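Local coordinates for protein GphF (Cystobacter violaceus, PDB 6MFC) that probably decarboxylates an acyl group to supply the starter unit in the initiation of polyketide biosynthesis, using a GNAT-like fold, at residues Ala31-Leu36 with Arg60-Glu65; Ala38-Glu43 with Ala56-Arg61; Gln85-Pro90 with Asn148-Ser153; Ser99-Leu104 with Ala111-Gly116. All coordinates share one frame; numbering follows the deposited sequence.

Contact 1: Ala31-Leu36 with Arg60-Glu65; sequences ARPSDL and RRVTTE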
loop_
_atom_site.group_PDB
_atom_site.type_symbol
_atom_site.label_atom_id
_atom_site.label_comp_id
_atom_site.label_asym_id
_atom_site.label_seq_id
_atom_site.Cartn_x
_atom_site.Cartn_y
_atom_site.Cartn_z
ATOM N N ALA A 31 -12.244 -9.217 -3.922
ATOM C CA ALA A 31 -12.116 -9.980 -2.691
ATOM C C ALA A 31 -13.493 -10.260 -2.104
ATOM O O ALA A 31 -14.375 -9.396 -2.108
ATOM C CB ALA A 31 -11.253 -9.225 -1.680
ATOM N N ARG A 32 -13.681 -11.483 -1.616
ATOM C CA ARG A 32 -14.915 -11.886 -0.967
ATOM C C ARG A 32 -14.639 -12.244 0.489
ATOM O O ARG A 32 -13.523 -12.649 0.829
ATOM C CB ARG A 32 -15.554 -13.090 -1.672
ATOM C CG ARG A 32 -15.784 -12.905 -3.164
ATOM C CD ARG A 32 -16.546 -14.088 -3.747
ATOM N NE ARG A 32 -15.851 -15.354 -3.531
ATOM C CZ ARG A 32 -15.204 -16.024 -4.480
ATOM N NH1 ARG A 32 -15.167 -15.556 -5.720
ATOM N NH2 ARG A 32 -14.600 -17.169 -4.190
ATOM N N PRO A 33 -15.631 -12.104 1.371
ATOM C CA PRO A 33 -15.415 -12.474 2.780
ATOM C C PRO A 33 -15.019 -13.929 2.977
ATOM O O PRO A 33 -14.464 -14.264 4.031
ATOM C CB PRO A 33 -16.769 -12.167 3.435
ATOM C CG PRO A 33 -17.384 -11.130 2.558
ATOM C CD PRO A 33 -16.946 -11.469 1.162
ATOM N N SER A 34 -15.283 -14.800 1.997
ATOM C CA SER A 34 -14.878 -16.200 2.104
ATOM C C SER A 34 -13.368 -16.367 1.976
ATOM O O SER A 34 -12.809 -17.342 2.492
ATOM C CB SER A 34 -15.592 -17.032 1.039
ATOM O OG SER A 34 -16.331 -16.202 0.159
ATOM N N ASP A 35 -12.695 -15.440 1.300
ATOM C CA ASP A 35 -11.251 -15.499 1.117
ATOM C C ASP A 35 -10.477 -15.066 2.352
ATOM O O ASP A 35 -9.249 -14.950 2.284
ATOM C CB ASP A 35 -10.842 -14.626 -0.070
ATOM C CG ASP A 35 -11.688 -14.882 -1.295
ATOM O OD1 ASP A 35 -12.597 -15.734 -1.221
ATOM O OD2 ASP A 35 -11.446 -14.229 -2.331
ATOM N N LEU A 36 -11.165 -14.838 3.473
ATOM C CA LEU A 36 -10.520 -14.246 4.640
ATOM C C LEU A 36 -9.397 -15.127 5.172
ATOM O O LEU A 36 -8.338 -14.623 5.566
ATOM C CB LEU A 36 -11.562 -13.982 5.726
ATOM C CG LEU A 36 -11.083 -13.305 7.008
ATOM C CD1 LEU A 36 -10.426 -11.970 6.699
ATOM C CD2 LEU A 36 -12.253 -13.122 7.959
ATOM N N ARG A 60 -12.489 -5.907 7.819
ATOM C CA ARG A 60 -12.999 -4.540 7.787
ATOM C C ARG A 60 -12.800 -3.906 6.416
ATOM O O ARG A 60 -13.662 -3.162 5.939
ATOM C CB ARG A 60 -12.313 -3.701 8.864
ATOM C CG ARG A 60 -12.964 -2.348 9.093
ATOM C CD ARG A 60 -11.935 -1.261 9.372
ATOM N NE ARG A 60 -11.145 -0.928 8.189
ATOM C CZ ARG A 60 -11.583 -0.165 7.190
ATOM N NH1 ARG A 60 -12.810 0.338 7.225
ATOM N NH2 ARG A 60 -10.798 0.090 6.152
ATOM N N ARG A 61 -11.668 -4.190 5.768
ATOM C CA ARG A 61 -11.390 -3.596 4.462
ATOM C C ARG A 61 -12.307 -4.168 3.386
ATOM O O ARG A 61 -12.908 -3.420 2.605
ATOM C CB ARG A 61 -9.928 -3.823 4.083
ATOM C CG ARG A 61 -8.927 -3.272 5.079
ATOM C CD ARG A 61 -7.515 -3.673 4.700
ATOM N NE ARG A 61 -6.547 -3.278 5.716
ATOM C CZ ARG A 61 -5.246 -3.539 5.646
ATOM N NH1 ARG A 61 -4.758 -4.200 4.607
ATOM N NH2 ARG A 61 -4.434 -3.143 6.616
ATOM N N VAL A 62 -12.417 -5.496 3.326
ATOM C CA VAL A 62 -13.176 -6.133 2.255
ATOM C C VAL A 62 -14.655 -5.782 2.354
ATOM O O VAL A 62 -15.326 -5.586 1.334
ATOM C CB VAL A 62 -12.948 -7.655 2.275
ATOM C CG1 VAL A 62 -13.802 -8.341 1.223
ATOM C CG2 VAL A 62 -11.475 -7.966 2.057
ATOM N N THR A 63 -15.185 -5.681 3.573
ATOM C CA THR A 63 -16.604 -5.397 3.744
ATOM C C THR A 63 -16.931 -3.910 3.668
ATOM O O THR A 63 -18.081 -3.560 3.381
ATOM C CB THR A 63 -17.090 -5.964 5.076
ATOM O OG1 THR A 63 -16.384 -5.335 6.154
ATOM C CG2 THR A 63 -16.848 -7.467 5.126
ATOM N N THR A 64 -15.958 -3.029 3.908
ATOM C CA THR A 64 -16.228 -1.596 3.839
ATOM C C THR A 64 -16.226 -1.099 2.398
ATOM O O THR A 64 -17.131 -0.366 1.985
ATOM C CB THR A 64 -15.203 -0.823 4.671
ATOM O OG1 THR A 64 -15.276 -1.256 6.036
ATOM C CG2 THR A 64 -15.469 0.673 4.600
ATOM N N GLU A 65 -15.214 -1.486 1.621
ATOM C CA GLU A 65 -15.111 -1.155 0.202
ATOM C C GLU A 65 -15.112 -2.469 -0.571
ATOM O O GLU A 65 -14.050 -2.952 -0.994
ATOM C CB GLU A 65 -13.855 -0.336 -0.091
ATOM C CG GLU A 65 -13.881 0.407 -1.416
ATOM C CD GLU A 65 -14.518 1.778 -1.302
ATOM O OE1 GLU A 65 -14.365 2.420 -0.240
ATOM O OE2 GLU A 65 -15.174 2.214 -2.271
#
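Ala31 and Val62 bring the two backbones nearest to each other, CA to CA 6.4 Å, where the loop leaving strand 27-30 passes the last turn of helix 55-64. Val62 carries the contact with both methyls. With CG1 anti to the backbone N (chi1 176°), one branch reaches the Ala31 backbone and the other its side chain. Val62 CG1 rests against Ala31 O at 3.5 Å, and Val62 CG2 meets the methyl of Ala31, CG2 to CB 3.9 Å. The same CG1 branch also faces the start of the 3-10 turn 33-35, where the ring of Pro33 presents its CD carbon to Val62 CG1 at 4.4 Å. No hydrogen bond crosses between the segments. In the loop, Asp35 N bonds back to Arg32 O at 2.9 Å and closes the turn, while the Asp35 carboxylate pairs with Arg29 of strand 27-30. Asp35 OD1 lies well out of the guanidinium plane of Arg32, a long 3.9 Å from Arg32 NH2, so only the charges attract. On the helix, the Thr63 hydroxyl bonds to Leu59 O. Beyond Ala31, Val62 also touches Tyr83 of the sheet and Leu39 of helix 36-46. The contact is van der Waals packing, without a hydrogen bond or ion pair across it, and the charged groups of Arg32 and Asp35 take no part in the touch with Val62.

Contact 2: Ala38-Glu43 with Ala56-Arg61; sequences ALCALE and AELLRR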
loop_
_atom_site.group_PDB
_atom_site.type_symbol
_atom_site.label_atom_id
_atom_site.label_comp_id
_atom_site.label_asym_id
_atom_site.label_seq_id
_atom_site.Cartn_x
_atom_site.Cartn_y
_atom_site.Cartn_z
ATOM N N ALA A 38 -7.527 -17.149 3.469
ATOM C CA ALA A 38 -6.398 -17.025 2.556
ATOM C C ALA A 38 -5.749 -15.652 2.663
ATOM O O ALA A 38 -4.521 -15.534 2.584
ATOM C CB ALA A 38 -6.849 -17.295 1.121
ATOM N N LEU A 39 -6.557 -14.603 2.844
ATOM C CA LEU A 39 -6.005 -13.260 2.988
ATOM C C LEU A 39 -5.163 -13.137 4.251
ATOM O O LEU A 39 -4.158 -12.417 4.261
ATOM C CB LEU A 39 -7.131 -12.227 2.989
ATOM C CG LEU A 39 -7.947 -12.126 1.698
ATOM C CD1 LEU A 39 -9.026 -11.058 1.812
ATOM C CD2 LEU A 39 -7.040 -11.856 0.507
ATOM N N CYS A 40 -5.551 -13.833 5.321
ATOM C CA CYS A 40 -4.719 -13.862 6.519
ATOM C C CYS A 40 -3.452 -14.672 6.286
ATOM O O CYS A 40 -2.373 -14.301 6.765
ATOM C CB CYS A 40 -5.510 -14.429 7.697
ATOM S SG CYS A 40 -6.879 -13.389 8.254
ATOM N N ALA A 41 -3.565 -15.788 5.557
ATOM C CA ALA A 41 -2.391 -16.597 5.251
ATOM C C ALA A 41 -1.408 -15.830 4.377
ATOM O O ALA A 41 -0.194 -15.871 4.613
ATOM C CB ALA A 41 -2.816 -17.898 4.570
ATOM N N LEU A 42 -1.913 -15.131 3.359
ATOM C CA LEU A 42 -1.047 -14.289 2.541
ATOM C C LEU A 42 -0.427 -13.176 3.372
ATOM O O LEU A 42 0.736 -12.807 3.166
ATOM C CB LEU A 42 -1.839 -13.707 1.370
ATOM C CG LEU A 42 -1.077 -12.733 0.472
ATOM C CD1 LEU A 42 0.059 -13.445 -0.248
ATOM C CD2 LEU A 42 -2.015 -12.064 -0.518
ATOM N N GLU A 43 -1.187 -12.635 4.327
ATOM C CA GLU A 43 -0.669 -11.573 5.182
ATOM C C GLU A 43 0.478 -12.074 6.051
ATOM O O GLU A 43 1.428 -11.330 6.324
ATOM C CB GLU A 43 -1.796 -11.008 6.049
ATOM C CG GLU A 43 -1.419 -9.786 6.872
ATOM C CD GLU A 43 -1.466 -8.499 6.071
ATOM O OE1 GLU A 43 -1.606 -8.565 4.831
ATOM O OE2 GLU A 43 -1.368 -7.419 6.687
ATOM N N ALA A 56 -9.583 -9.156 11.881
ATOM C CA ALA A 56 -10.659 -8.173 11.947
ATOM C C ALA A 56 -10.425 -7.028 10.968
ATOM O O ALA A 56 -11.361 -6.583 10.293
ATOM C CB ALA A 56 -10.798 -7.644 13.373
ATOM N N GLU A 57 -9.185 -6.540 10.877
ATOM C CA GLU A 57 -8.896 -5.440 9.959
ATOM C C GLU A 57 -9.020 -5.883 8.508
ATOM O O GLU A 57 -9.559 -5.147 7.673
ATOM C CB GLU A 57 -7.501 -4.874 10.226
ATOM C CG GLU A 57 -7.053 -3.840 9.197
ATOM C CD GLU A 57 -7.960 -2.618 9.155
ATOM O OE1 GLU A 57 -8.547 -2.270 10.201
ATOM O OE2 GLU A 57 -8.088 -2.004 8.074
ATOM N N LEU A 58 -8.521 -7.079 8.185
ATOM C CA LEU A 58 -8.649 -7.584 6.822
ATOM C C LEU A 58 -10.112 -7.745 6.434
ATOM O O LEU A 58 -10.492 -7.470 5.290
ATOM C CB LEU A 58 -7.901 -8.908 6.675
ATOM C CG LEU A 58 -6.375 -8.792 6.661
ATOM C CD1 LEU A 58 -5.732 -10.131 6.328
ATOM C CD2 LEU A 58 -5.933 -7.716 5.678
ATOM N N LEU A 59 -10.951 -8.180 7.376
ATOM C CA LEU A 59 -12.383 -8.241 7.105
ATOM C C LEU A 59 -12.979 -6.844 7.001
ATOM O O LEU A 59 -13.876 -6.605 6.183
ATOM C CB LEU A 59 -13.093 -9.046 8.188
ATOM C CG LEU A 59 -14.603 -9.215 8.019
ATOM C CD1 LEU A 59 -14.911 -10.126 6.841
ATOM C CD2 LEU A 59 -15.233 -9.743 9.293
ATOM N N ARG A 60 -12.489 -5.907 7.819
ATOM C CA ARG A 60 -12.999 -4.540 7.787
ATOM C C ARG A 60 -12.800 -3.906 6.416
ATOM O O ARG A 60 -13.662 -3.162 5.939
ATOM C CB ARG A 60 -12.313 -3.701 8.864
ATOM C CG ARG A 60 -12.964 -2.348 9.093
ATOM C CD ARG A 60 -11.935 -1.261 9.372
ATOM N NE ARG A 60 -11.145 -0.928 8.189
ATOM C CZ ARG A 60 -11.583 -0.165 7.190
ATOM N NH1 ARG A 60 -12.810 0.338 7.225
ATOM N NH2 ARG A 60 -10.798 0.090 6.152
ATOM N N ARG A 61 -11.668 -4.190 5.768
ATOM C CA ARG A 61 -11.390 -3.596 4.462
ATOM C C ARG A 61 -12.307 -4.168 3.386
ATOM O O ARG A 61 -12.908 -3.420 2.605
ATOM C CB ARG A 61 -9.928 -3.823 4.083
ATOM C CG ARG A 61 -8.927 -3.272 5.079
ATOM C CD ARG A 61 -7.515 -3.673 4.700
ATOM N NE ARG A 61 -6.547 -3.278 5.716
ATOM C CZ ARG A 61 -5.246 -3.539 5.646
ATOM N NH1 ARG A 61 -4.758 -4.200 4.607
ATOM N NH2 ARG A 61 -4.434 -3.143 6.616
HETATM O O HOH W 1 -2.291 -5.708 4.078
#
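Glu43 and Arg61, one from each helix, are bridged by water 1, which sits at the edge of the guanidinium of Arg61, donates to Glu43 OE1 at 3.0 Å and accepts from Arg61 NH1 at 2.9 Å. The water and Glu57 OE2 both lie in the guanidinium plane of Arg61, at opposite ends of the group: the water at NH1, Glu57 OE2 3.1 Å from Arg61 NE. Tyr83 adds a cation-pi contact. Glu57 OE2 gives Arg61 its anti lone pair and is met by Arg60 NE at 3.2 Å on the syn side, 32° out of the carboxylate plane. One oxygen thus takes two charged donors, which probably favours the ionised carboxylate and fixes the turn of both guanidinium groups. Glu43 OE2 is held separately by Ala53 N, in the connection between the helices. Beside this polar edge the packing falls to Leu58. A chi1 of -73° and a trans chi2 together carry its CD1 onto one turn of the other helix: Leu58 CD1 lies 3.5 Å from Leu39 O, and Cys40 SG and Glu43 CB are each 4.0 Å from that methyl. The short helical axes pass 10.2 Å apart at 121°. A glycerol, probably from the crystallisation liquor, lies near Glu43. A helix pair inserted between the first two strands, 27-30 and 70-74, and packed on the sheet is characteristic of the GNAT fold.

Contact 3: Gln85-Pro90 with Asn148-Ser153; sequences QRIAGP and NVVGVS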
loop_
_atom_site.group_PDB
_atom_site.type_symbol
_atom_site.label_atom_id
_atom_site.label_comp_id
_atom_site.label_asym_id
_atom_site.label_seq_id
_atom_site.Cartn_x
_atom_site.Cartn_y
_atom_site.Cartn_z
ATOM N N GLN A 85 -9.710 2.023 -0.135
ATOM C CA GLN A 85 -10.938 2.699 0.249
ATOM C C GLN A 85 -10.915 4.107 -0.324
ATOM O O GLN A 85 -9.853 4.672 -0.595
ATOM C CB GLN A 85 -11.127 2.746 1.772
ATOM C CG GLN A 85 -10.173 3.670 2.509
ATOM C CD GLN A 85 -10.377 3.635 4.012
ATOM O OE1 GLN A 85 -11.154 2.831 4.526
ATOM N NE2 GLN A 85 -9.678 4.512 4.726
ATOM N N ARG A 86 -12.105 4.665 -0.513
ATOM C CA ARG A 86 -12.260 5.981 -1.118
ATOM C C ARG A 86 -12.290 7.036 -0.018
ATOM O O ARG A 86 -13.135 6.974 0.883
ATOM C CB ARG A 86 -13.533 6.030 -1.961
ATOM C CG ARG A 86 -13.631 7.220 -2.895
ATOM C CD ARG A 86 -14.697 6.982 -3.951
ATOM N NE ARG A 86 -14.735 8.045 -4.949
ATOM C CZ ARG A 86 -15.401 7.966 -6.095
ATOM N NH1 ARG A 86 -16.082 6.869 -6.395
ATOM N NH2 ARG A 86 -15.381 8.981 -6.947
ATOM N N ILE A 87 -11.364 7.991 -0.083
ATOM C CA ILE A 87 -11.299 9.061 0.907
ATOM C C ILE A 87 -11.468 10.403 0.209
ATOM O O ILE A 87 -11.628 10.463 -1.016
ATOM C CB ILE A 87 -9.982 9.010 1.704
ATOM C CG1 ILE A 87 -8.797 9.364 0.807
ATOM C CG2 ILE A 87 -9.785 7.637 2.324
ATOM C CD1 ILE A 87 -7.458 9.299 1.512
ATOM N N ALA A 88 -11.431 11.489 0.984
ATOM C CA ALA A 88 -11.688 12.817 0.435
ATOM C C ALA A 88 -10.646 13.194 -0.613
ATOM O O ALA A 88 -10.983 13.502 -1.763
ATOM C CB ALA A 88 -11.722 13.850 1.563
ATOM N N GLY A 89 -9.372 13.179 -0.232
ATOM C CA GLY A 89 -8.305 13.515 -1.142
ATOM C C GLY A 89 -6.939 13.217 -0.561
ATOM O O GLY A 89 -6.813 12.662 0.535
ATOM N N PRO A 90 -5.883 13.576 -1.296
ATOM C CA PRO A 90 -4.523 13.352 -0.776
ATOM C C PRO A 90 -4.232 14.113 0.506
ATOM O O PRO A 90 -3.404 13.661 1.308
ATOM C CB PRO A 90 -3.626 13.827 -1.929
ATOM C CG PRO A 90 -4.495 13.757 -3.146
ATOM C CD PRO A 90 -5.874 14.094 -2.673
ATOM N N ASN A 148 -7.089 10.575 -7.948
ATOM C CA ASN A 148 -5.750 10.146 -7.573
ATOM C C ASN A 148 -5.824 8.822 -6.831
ATOM O O ASN A 148 -6.804 8.531 -6.139
ATOM C CB ASN A 148 -5.042 11.186 -6.695
ATOM C CG ASN A 148 -4.796 12.490 -7.418
ATOM O OD1 ASN A 148 -3.764 12.667 -8.064
ATOM N ND2 ASN A 148 -5.743 13.415 -7.311
ATOM N N VAL A 149 -4.774 8.024 -6.988
ATOM C CA VAL A 149 -4.551 6.828 -6.188
ATOM C C VAL A 149 -3.368 7.130 -5.281
ATOM O O VAL A 149 -2.236 7.283 -5.755
ATOM C CB VAL A 149 -4.287 5.591 -7.056
ATOM C CG1 VAL A 149 -4.056 4.366 -6.180
ATOM C CG2 VAL A 149 -5.442 5.360 -8.013
ATOM N N VAL A 150 -3.621 7.238 -3.981
ATOM C CA VAL A 150 -2.592 7.613 -3.026
ATOM C C VAL A 150 -2.430 6.492 -2.006
ATOM O O VAL A 150 -3.220 5.550 -1.946
ATOM C CB VAL A 150 -2.902 8.949 -2.326
ATOM C CG1 VAL A 150 -3.256 10.017 -3.353
ATOM C CG2 VAL A 150 -4.022 8.765 -1.329
ATOM N N GLY A 151 -1.383 6.612 -1.197
ATOM C CA GLY A 151 -1.103 5.632 -0.164
ATOM C C GLY A 151 0.081 6.078 0.662
ATOM O O GLY A 151 0.819 6.994 0.290
ATOM N N VAL A 152 0.247 5.416 1.799
ATOM C CA VAL A 152 1.358 5.670 2.706
ATOM C C VAL A 152 2.312 4.490 2.577
ATOM O O VAL A 152 2.095 3.428 3.171
ATOM C CB VAL A 152 0.889 5.867 4.152
ATOM C CG1 VAL A 152 2.080 6.086 5.068
ATOM C CG2 VAL A 152 -0.073 7.040 4.237
ATOM N N SER A 153 3.372 4.671 1.793
ATOM C CA SER A 153 4.344 3.615 1.552
ATOM C C SER A 153 5.354 3.575 2.699
ATOM O O SER A 153 5.165 4.189 3.752
ATOM C CB SER A 153 5.016 3.819 0.197
ATOM O OG SER A 153 5.976 2.809 -0.057
#
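Pro90 and Val150 make the closest approach: Pro90 CG lies 3.9 Å from Val150 CG1. Pro90 CB is next, 4.1 Å from Val150 CG1. The proline ring and the valine branch cross at about a right angle, and the one methyl, CG1, touches two ring carbons. Val150 has CG1 anti to its carbonyl carbon (chi1 -50°), which leaves CG2 for a second neighbour: Ile87 CD1 stands 4.5 Å from Val150 CG2, a looser touch made by the far end of the isoleucine. Two residues back along the strand, Asn148 ND2 lies 4.4 Å from Pro90 CG, beside the ring rather than bonded to anything in 85-90. No hydrogen bond links the segments, because strand 111-119 lies between them in the sheet, antiparallel to 77-87 and parallel to 148-153, and the four side chains meet across it. Ile216 of strand 212-218 touches Pro90, Asn148 and Val150 together, and Leu93 adds to the cover on Val150. The loop after Ile87 therefore folds back over one face of the central sheet, while Val149, between the two contacting strand residues, packs against Leu137 and Ala140 of helix 128-140.

Contact 4: Ser99-Leu104 with Ala111-Gly116; sequences SELAGL and ALQLLG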
loop_
_atom_site.group_PDB
_atom_site.type_symbol
_atom_site.label_atom_id
_atom_site.label_comp_id
_atom_site.label_asym_id
_atom_site.label_seq_id
_atom_site.Cartn_x
_atom_site.Cartn_y
_atom_site.Cartn_z
ATOM N N SER A 99 -3.335 2.598 12.277
ATOM C CA SER A 99 -4.462 1.855 12.824
ATOM C C SER A 99 -5.768 2.629 12.711
ATOM O O SER A 99 -6.832 2.022 12.546
ATOM C CB SER A 99 -4.183 1.494 14.284
ATOM O OG SER A 99 -3.774 2.634 15.017
ATOM N N GLU A 100 -5.710 3.953 12.786
ATOM C CA GLU A 100 -6.908 4.792 12.806
ATOM C C GLU A 100 -7.209 5.336 11.410
ATOM O O GLU A 100 -7.312 6.543 11.192
ATOM C CB GLU A 100 -6.734 5.927 13.810
ATOM C CG GLU A 100 -5.815 5.594 14.974
ATOM C CD GLU A 100 -5.481 6.814 15.812
ATOM O OE1 GLU A 100 -6.158 7.851 15.649
ATOM O OE2 GLU A 100 -4.539 6.741 16.629
ATOM N N LEU A 101 -7.358 4.422 10.449
ATOM C CA LEU A 101 -7.544 4.807 9.056
ATOM C C LEU A 101 -8.973 4.677 8.548
ATOM O O LEU A 101 -9.295 5.284 7.522
ATOM C CB LEU A 101 -6.632 3.976 8.140
ATOM C CG LEU A 101 -5.176 4.428 8.021
ATOM C CD1 LEU A 101 -4.444 3.591 6.984
ATOM C CD2 LEU A 101 -5.095 5.909 7.677
ATOM N N ALA A 102 -9.830 3.907 9.225
ATOM C CA ALA A 102 -11.179 3.693 8.708
ATOM C C ALA A 102 -11.993 4.981 8.695
ATOM O O ALA A 102 -12.895 5.133 7.863
ATOM C CB ALA A 102 -11.896 2.621 9.529
ATOM N N GLY A 103 -11.685 5.920 9.595
ATOM C CA GLY A 103 -12.436 7.162 9.676
ATOM C C GLY A 103 -12.312 8.049 8.455
ATOM O O GLY A 103 -13.130 8.958 8.279
ATOM N N LEU A 104 -11.310 7.810 7.609
ATOM C CA LEU A 104 -11.117 8.619 6.413
ATOM C C LEU A 104 -12.060 8.242 5.278
ATOM O O LEU A 104 -12.098 8.956 4.271
ATOM C CB LEU A 104 -9.673 8.500 5.916
ATOM C CG LEU A 104 -8.545 8.893 6.870
ATOM C CD1 LEU A 104 -7.201 8.827 6.154
ATOM C CD2 LEU A 104 -8.782 10.275 7.450
ATOM N N ALA A 111 -10.480 10.566 -4.420
ATOM C CA ALA A 111 -9.181 9.916 -4.342
ATOM C C ALA A 111 -9.346 8.553 -3.686
ATOM O O ALA A 111 -10.119 8.407 -2.735
ATOM C CB ALA A 111 -8.174 10.769 -3.561
ATOM N N LEU A 112 -8.617 7.566 -4.197
ATOM C CA LEU A 112 -8.673 6.194 -3.702
ATOM C C LEU A 112 -7.373 5.875 -2.973
ATOM O O LEU A 112 -6.288 5.990 -3.553
ATOM C CB LEU A 112 -8.906 5.213 -4.852
ATOM C CG LEU A 112 -9.067 3.733 -4.498
ATOM C CD1 LEU A 112 -10.321 3.510 -3.670
ATOM C CD2 LEU A 112 -9.093 2.881 -5.759
ATOM N N GLN A 113 -7.485 5.478 -1.709
ATOM C CA GLN A 113 -6.327 5.241 -0.856
ATOM C C GLN A 113 -5.959 3.764 -0.861
ATOM O O GLN A 113 -6.812 2.906 -0.618
ATOM C CB GLN A 113 -6.602 5.698 0.576
ATOM C CG GLN A 113 -5.477 5.374 1.540
ATOM C CD GLN A 113 -5.906 5.473 2.986
ATOM O OE1 GLN A 113 -7.087 5.656 3.283
ATOM N NE2 GLN A 113 -4.949 5.351 3.898
ATOM N N LEU A 114 -4.687 3.473 -1.124
ATOM C CA LEU A 114 -4.185 2.107 -1.051
ATOM C C LEU A 114 -3.893 1.759 0.403
ATOM O O LEU A 114 -3.018 2.366 1.029
ATOM C CB LEU A 114 -2.926 1.947 -1.902
ATOM C CG LEU A 114 -3.083 1.957 -3.423
ATOM C CD1 LEU A 114 -1.724 1.888 -4.107
ATOM C CD2 LEU A 114 -3.967 0.807 -3.868
ATOM N N LEU A 115 -4.629 0.789 0.943
ATOM C CA LEU A 115 -4.365 0.315 2.295
ATOM C C LEU A 115 -3.323 -0.793 2.326
ATOM O O LEU A 115 -2.665 -0.986 3.354
ATOM C CB LEU A 115 -5.662 -0.173 2.945
ATOM C CG LEU A 115 -6.754 0.884 3.112
ATOM C CD1 LEU A 115 -7.993 0.275 3.739
ATOM C CD2 LEU A 115 -6.249 2.047 3.947
ATOM N N GLY A 116 -3.155 -1.516 1.222
ATOM C CA GLY A 116 -2.184 -2.587 1.165
ATOM C C GLY A 116 -2.087 -3.241 -0.196
ATOM O O GLY A 116 -3.058 -3.262 -0.959
#
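Leu101 and Leu115 meet at the beta bulge of strand 111-119, the counterpart of the fourth strand of the GNAT fold, where Leu115 and Gly116 both face Tyr83 of the neighbouring strand. In GNAT enzymes a bulge in this strand borders the site where the acyl-CoA is bound; here Leu115 O bonds a glycerol, probably from the crystallisation liquor, which is consistent with a pocket at the same place. The loop 99-104 lies over the strand with its backbone well clear: the nearest CA atoms, those of Leu101 and Leu115, are 8.7 Å apart, so side chains alone close the distance. Leu101 and Leu115 lie alongside each other, running opposite ways, with Leu101 CD1 reaching Leu115 CD2 at 3.9 Å. Against Gln113 the same leucine comes at a slant. Gln113 has CG anti to the backbone N (chi1 175°) and stays extended beyond it, which carries the carboxamide towards Leu101 and Leu104. The amide oxygen of this buried residue accepts an N-H from Gln85 NE2, and the same nitrogen of Gln85 also serves Leu101 O, tying strand residue and loop residue to one donor. Leu104 comes near the oxygen end, with Leu104 CD1 4.3 Å from Gln113 OE1, and Leu104 N bonds back to Leu101 O at 3.2 Å. At the nitrogen, Gln113 NE2 lies 3.6 Å from Leu101 CD1 and 3.8 Å from Leu101 CD2.

Contacts 1 and 2 share helix 55-64, their centres 8 Å apart; contact 1 packs the end of that helix against the loop after strand 27-30, and contact 2 packs its middle against helix 36-46. Both close before contacts 3 and 4 open. These lie 7 Å apart on the central sheet, with contact 4 nested in the chain between the two segments of contact 3. About 19 Å separates the centres of contacts 1 and 3, yet Arg60 NH2 reaches Gln85 OE1 at 3.2 Å. Arg61 CG, packed on Leu115 CD1 at 3.9 Å, links contacts 1 and 2 to contact 4, about 15 Å away between centres. Arginines thereby join the helix pair to the strands beside the bulge.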